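Local coordinates for mandelate racemase/muconate lactonizing enzyme-like protein (Rubrobacter xylanophilus DSM 9941, PDB 3CYJ) that is of unknown function but belongs to the enolase superfamily, with an alpha+beta N-terminal domain joined to a barrel domain that carries a bound sodium ion, at residues A[163-168]-A[176-181]; A[59-64]-A[87-92]. All blocks are in the same frame, centred on the assembly; numbering follows the deposited sequence. Where two conformers were deposited one is given.

Contact 1 (A[163-168]-A[176-181])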
loop_
_atom_site.group_PDB
_atom_site.type_symbol
_atom_site.label_atom_id
_atom_site.label_comp_id
_atom_site.label_asym_id
_atom_site.label_seq_id
_atom_site.Cartn_x
_atom_site.Cartn_y
_atom_site.Cartn_z
ATOM N N VAL A 163 -37.159 -9.607 2.512
ATOM C CA VAL A 163 -37.771 -8.300 2.445
ATOM C C VAL A 163 -36.791 -7.207 2.861
ATOM O O VAL A 163 -35.959 -7.423 3.807
ATOM C CB VAL A 163 -39.093 -8.184 3.285
ATOM C CG1 VAL A 163 -40.202 -9.093 2.728
ATOM C CG2 VAL A 163 -38.846 -8.393 4.757
ATOM N N LYS A 164 -36.900 -6.048 2.178
ATOM C CA LYS A 164 -36.134 -4.840 2.560
ATOM C C LYS A 164 -36.977 -3.640 3.018
ATOM O O LYS A 164 -38.028 -3.345 2.467
ATOM C CB LYS A 164 -35.134 -4.426 1.429
ATOM C CG LYS A 164 -34.014 -3.429 1.840
ATOM C CD LYS A 164 -33.019 -3.147 0.636
ATOM C CE LYS A 164 -33.672 -2.148 -0.342
ATOM N NZ LYS A 164 -32.928 -1.855 -1.577
ATOM N N MET A 165 -36.492 -2.951 4.040
ATOM C CA MET A 165 -37.127 -1.740 4.588
ATOM C C MET A 165 -36.102 -0.557 4.717
ATOM O O MET A 165 -34.883 -0.758 4.682
ATOM C CB MET A 165 -37.791 -2.042 5.942
ATOM C CG MET A 165 -36.873 -2.637 7.013
ATOM S SD MET A 165 -37.528 -2.766 8.740
ATOM C CE MET A 165 -37.841 -1.056 9.202
ATOM N N LYS A 166 -36.613 0.666 4.847
ATOM C CA LYS A 166 -35.791 1.836 5.094
ATOM C C LYS A 166 -35.547 2.111 6.574
ATOM O O LYS A 166 -36.409 1.888 7.427
ATOM C CB LYS A 166 -36.439 3.057 4.449
ATOM C CG LYS A 166 -36.909 2.872 2.998
ATOM C CD LYS A 166 -35.776 2.455 2.100
ATOM C CE LYS A 166 -36.018 2.928 0.688
ATOM N NZ LYS A 166 -35.225 2.108 -0.242
ATOM N N VAL A 167 -34.342 2.590 6.875
ATOM C CA VAL A 167 -33.953 3.020 8.223
ATOM C C VAL A 167 -33.173 4.322 8.100
ATOM O O VAL A 167 -32.697 4.686 7.016
ATOM C CB VAL A 167 -32.957 2.003 8.940
ATOM C CG1 VAL A 167 -33.654 0.756 9.350
ATOM C CG2 VAL A 167 -31.712 1.723 8.037
ATOM N N GLY A 168 -32.987 4.992 9.221
ATOM C CA GLY A 168 -31.961 6.045 9.237
ATOM C C GLY A 168 -32.447 7.474 9.202
ATOM O O GLY A 168 -31.632 8.405 9.425
ATOM N N GLU A 176 -37.553 0.109 17.351
ATOM C CA GLU A 176 -38.889 -0.493 17.295
ATOM C C GLU A 176 -39.435 -0.756 15.911
ATOM O O GLU A 176 -40.207 -1.698 15.742
ATOM C CB GLU A 176 -39.919 0.168 18.213
ATOM C CG GLU A 176 -40.250 1.574 17.911
ATOM C CD GLU A 176 -41.478 2.068 18.741
ATOM O OE1 GLU A 176 -41.535 3.293 19.026
ATOM O OE2 GLU A 176 -42.370 1.235 19.108
ATOM N N ARG A 177 -39.031 0.025 14.902
ATOM C CA ARG A 177 -39.493 -0.250 13.552
ATOM C C ARG A 177 -38.919 -1.574 13.059
ATOM O O ARG A 177 -39.628 -2.356 12.452
ATOM C CB ARG A 177 -39.183 0.913 12.600
ATOM C CG ARG A 177 -39.872 2.221 13.005
ATOM C CD ARG A 177 -39.635 3.360 12.032
ATOM N NE ARG A 177 -40.119 3.082 10.677
ATOM C CZ ARG A 177 -41.374 3.262 10.262
ATOM N NH1 ARG A 177 -42.301 3.711 11.125
ATOM N NH2 ARG A 177 -41.698 2.989 8.985
ATOM N N VAL A 178 -37.642 -1.851 13.344
ATOM C CA VAL A 178 -37.069 -3.147 12.933
ATOM C C VAL A 178 -37.610 -4.329 13.757
ATOM O O VAL A 178 -37.848 -5.406 13.223
ATOM C CB VAL A 178 -35.497 -3.192 12.902
ATOM C CG1 VAL A 178 -34.947 -2.232 11.842
ATOM C CG2 VAL A 178 -34.884 -2.891 14.253
ATOM N N ARG A 179 -37.821 -4.109 15.056
ATOM C CA ARG A 179 -38.483 -5.106 15.910
ATOM C C ARG A 179 -39.889 -5.446 15.438
ATOM O O ARG A 179 -40.243 -6.618 15.395
ATOM C CB ARG A 179 -38.452 -4.679 17.377
ATOM C CG ARG A 179 -37.050 -4.966 17.967
ATOM C CD ARG A 179 -37.000 -4.794 19.466
ATOM N NE ARG A 179 -37.502 -3.474 19.819
ATOM C CZ ARG A 179 -36.739 -2.511 20.346
ATOM N NH1 ARG A 179 -35.425 -2.775 20.582
ATOM N NH2 ARG A 179 -37.303 -1.313 20.648
ATOM N N ALA A 180 -40.650 -4.424 15.044
ATOM C CA ALA A 180 -41.989 -4.586 14.448
ATOM C C ALA A 180 -41.985 -5.344 13.135
ATOM O O ALA A 180 -42.882 -6.162 12.857
ATOM C CB ALA A 180 -42.677 -3.206 14.236
ATOM N N ALA A 181 -40.987 -5.059 12.310
ATOM C CA ALA A 181 -40.829 -5.778 11.039
ATOM C C ALA A 181 -40.503 -7.261 11.295
ATOM O O ALA A 181 -40.993 -8.144 10.603
ATOM C CB ALA A 181 -39.724 -5.080 10.141
#
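Met165 reaches from the strand 163-166 to the helix 176-181 and carries most of the contact. Its CB leaves the strand toward the helix, and CG lies between the backbone N and the carbonyl carbon (chi1 56°). The extended chain beyond it carries the sulfur across the gap between the two backbones. There SD presses on the methyl of Ala181, 3.5 Å from its CB, and also lies 4.1 Å from CG1 of Val178, whose side chain Met165 meets at about a right angle. A bend at chi3 (-62°) turns the end of the chain along the helix. CE thus comes to rest 3.9 Å from Arg177 O, a carbonyl already bonded to Ala181 N one turn on, and touches CB of Arg177 as well. Beyond the strand end, Val167 adds a smaller touch, its CG1 4.1 Å from Val178 CG1. The contact joins the first two elements of the beta-alpha-beta unit 162-166, 174-185 and 190-194 in the barrel wall. Leu152 of helix 145-157 packs on Ala181, Phe211 of helix 201-215 meets both valines, and Leu191 of the next strand lies against Met165.

Contact 2 (A[59-64]-A[87-92])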
loop_
_atom_site.group_PDB
_atom_site.type_symbol
_atom_site.label_atom_id
_atom_site.label_comp_id
_atom_site.label_asym_id
_atom_site.label_seq_id
_atom_site.Cartn_x
_atom_site.Cartn_y
_atom_site.Cartn_z
ATOM N N GLY A 59 -36.412 12.416 -21.248
ATOM C CA GLY A 59 -37.048 12.354 -22.574
ATOM C C GLY A 59 -36.525 13.344 -23.593
ATOM O O GLY A 59 -36.249 12.999 -24.747
ATOM N N ARG A 60 -36.339 14.579 -23.165
ATOM C CA ARG A 60 -35.695 15.582 -24.021
ATOM C C ARG A 60 -34.233 15.213 -24.436
ATOM O O ARG A 60 -33.814 15.406 -25.615
ATOM C CB ARG A 60 -35.755 16.970 -23.317
ATOM C CG ARG A 60 -35.346 18.109 -24.266
ATOM C CD ARG A 60 -36.374 18.197 -25.470
ATOM N NE ARG A 60 -35.799 18.823 -26.655
ATOM C CZ ARG A 60 -35.801 20.140 -26.885
ATOM N NH1 ARG A 60 -36.335 20.997 -25.990
ATOM N NH2 ARG A 60 -35.263 20.604 -28.021
ATOM N N PHE A 61 -33.454 14.668 -23.477
ATOM C CA PHE A 61 -32.116 14.157 -23.785
ATOM C C PHE A 61 -32.139 13.069 -24.878
ATOM O O PHE A 61 -31.327 13.082 -25.794
ATOM C CB PHE A 61 -31.429 13.595 -22.510
ATOM C CG PHE A 61 -29.922 13.418 -22.652
ATOM C CD1 PHE A 61 -29.040 14.363 -22.141
ATOM C CD2 PHE A 61 -29.387 12.285 -23.302
ATOM C CE1 PHE A 61 -27.614 14.193 -22.284
ATOM C CE2 PHE A 61 -28.001 12.103 -23.434
ATOM C CZ PHE A 61 -27.112 13.066 -22.922
ATOM N N VAL A 62 -33.038 12.098 -24.750
ATOM C CA VAL A 62 -33.237 11.077 -25.830
ATOM C C VAL A 62 -33.528 11.725 -27.184
ATOM O O VAL A 62 -32.877 11.411 -28.202
ATOM C CB VAL A 62 -34.386 10.084 -25.495
ATOM C CG1 VAL A 62 -34.679 9.125 -26.670
ATOM C CG2 VAL A 62 -34.079 9.337 -24.172
ATOM N N GLU A 63 -34.494 12.653 -27.200
ATOM C CA GLU A 63 -34.864 13.304 -28.475
ATOM C C GLU A 63 -33.652 13.995 -29.063
ATOM O O GLU A 63 -33.332 13.817 -30.234
ATOM C CB GLU A 63 -36.016 14.294 -28.287
ATOM C CG GLU A 63 -37.273 13.553 -27.944
ATOM C CD GLU A 63 -38.373 14.426 -27.303
ATOM O OE1 GLU A 63 -38.211 15.668 -27.120
ATOM O OE2 GLU A 63 -39.412 13.835 -26.942
ATOM N N SER A 64 -32.954 14.750 -28.205
ATOM C CA SER A 64 -31.948 15.678 -28.662
ATOM C C SER A 64 -30.685 14.960 -29.076
ATOM O O SER A 64 -30.064 15.314 -30.087
ATOM C CB SER A 64 -31.676 16.690 -27.563
ATOM O OG SER A 64 -30.460 17.372 -27.817
ATOM N N ALA A 87 -20.181 7.624 -27.100
ATOM C CA ALA A 87 -19.197 8.492 -27.703
ATOM C C ALA A 87 -19.819 9.847 -28.003
ATOM O O ALA A 87 -19.208 10.876 -27.762
ATOM C CB ALA A 87 -18.622 7.862 -28.992
ATOM N N ALA A 88 -21.038 9.836 -28.537
ATOM C CA ALA A 88 -21.713 11.040 -29.002
ATOM C C ALA A 88 -22.040 11.985 -27.862
ATOM O O ALA A 88 -22.145 13.190 -28.103
ATOM C CB ALA A 88 -23.005 10.690 -29.778
ATOM N N ILE A 89 -22.224 11.481 -26.635
ATOM C CA ILE A 89 -22.686 12.377 -25.575
ATOM C C ILE A 89 -21.582 12.918 -24.618
ATOM O O ILE A 89 -21.890 13.446 -23.557
ATOM C CB ILE A 89 -23.857 11.759 -24.789
ATOM C CG1 ILE A 89 -23.398 10.557 -23.941
ATOM C CG2 ILE A 89 -25.019 11.377 -25.725
ATOM C CD1 ILE A 89 -24.570 9.954 -23.215
ATOM N N ARG A 90 -20.317 12.822 -25.022
ATOM C CA ARG A 90 -19.203 13.222 -24.174
ATOM C C ARG A 90 -19.411 14.620 -23.598
ATOM O O ARG A 90 -19.296 14.795 -22.357
ATOM C CB ARG A 90 -17.870 13.188 -24.946
ATOM C CG ARG A 90 -16.633 13.544 -24.090
ATOM C CD ARG A 90 -15.407 13.837 -24.970
ATOM N NE ARG A 90 -15.406 15.229 -25.403
ATOM C CZ ARG A 90 -14.584 15.734 -26.319
ATOM N NH1 ARG A 90 -13.725 14.928 -26.951
ATOM N NH2 ARG A 90 -14.659 17.035 -26.651
ATOM N N ASN A 91 -19.735 15.599 -24.462
ATOM C CA ASN A 91 -19.984 16.976 -24.002
ATOM C C ASN A 91 -21.345 17.195 -23.368
ATOM O O ASN A 91 -21.528 18.182 -22.639
ATOM C CB ASN A 91 -19.891 17.999 -25.125
ATOM C CG ASN A 91 -18.483 18.241 -25.581
ATOM O OD1 ASN A 91 -17.483 17.825 -24.925
ATOM N ND2 ASN A 91 -18.372 18.922 -26.744
ATOM N N ALA A 92 -22.314 16.338 -23.702
ATOM C CA ALA A 92 -23.696 16.567 -23.252
ATOM C C ALA A 92 -23.836 16.039 -21.816
ATOM O O ALA A 92 -24.761 16.409 -21.077
ATOM C CB ALA A 92 -24.687 15.909 -24.196
#
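Just before Ala92, which together with Ile89 packs on Phe61, Asn91 OD1 is held by two weak bonds from its neighbour Arg90. NE and NH2 of Arg90 each lie 3.4 Å from Asn91 OD1, which sits in the guanidinium plane at its edge. The same arginine reaches the second subunit, making a salt bridge with Asp26 and a hydrogen bond with Thr28 of that chain, so the residues after the helix are anchored to the neighbouring subunit through Arg90.

The contact itself is apolar and turns on the ring of Phe61. With CG anti to the backbone N (chi1 -163°), the ring projects from helix 59-64 into the bend that follows helix 78-88. Ile89 is where that helical course breaks. Its CG2 meets the ring obliquely, 3.8 Å from Phe61 CE2, while its CD1 approaches Phe61 CZ at 4.0 Å. The two side chains cross at about a right angle. On CE1 the ring meets Ala92 twice: the methyl CB lies 3.9 Å from CE1, and the carbonyl O stands in the ring plane 3.8 Å from Phe61 CE1, facing the aromatic C-H edge. A weak bond of 2.9 Å from Ala92 N to Ile89 O draws together the two residues that receive the ring.

Ala101 and Val102 of helix 97-116 adjoin Phe61 and Ile89 respectively. This packing of an aromatic side chain from one helix against the bend that ends the next belongs to the helical part of the N-terminal domain of the enolase superfamily, in which a bundle of helices lies beside an antiparallel sheet.

Overall arrangement
The two contacts lie on opposite sides of the chain's centre, with about 40 Å between their centres, and share no element: contact 2 joins a helix of the N-terminal domain to the turn after the next helix, contact 1 a strand and a helix of the barrel. The residues that touch are buried in both, and neither has a hydrogen bond between its segments. In contact 1 a methionine side chain spans sheet and helix, on a strand whose Lys166 bonds to Asp194, a ligand of the sodium ion; no other chain touches it. Contact 2 instead relies on a rigid ring received by a helix-terminal bend, and polar side chains beside it, Arg90 and Ser64, bond to the second subunit. Contact 1 lies between barrel strands and outer helices.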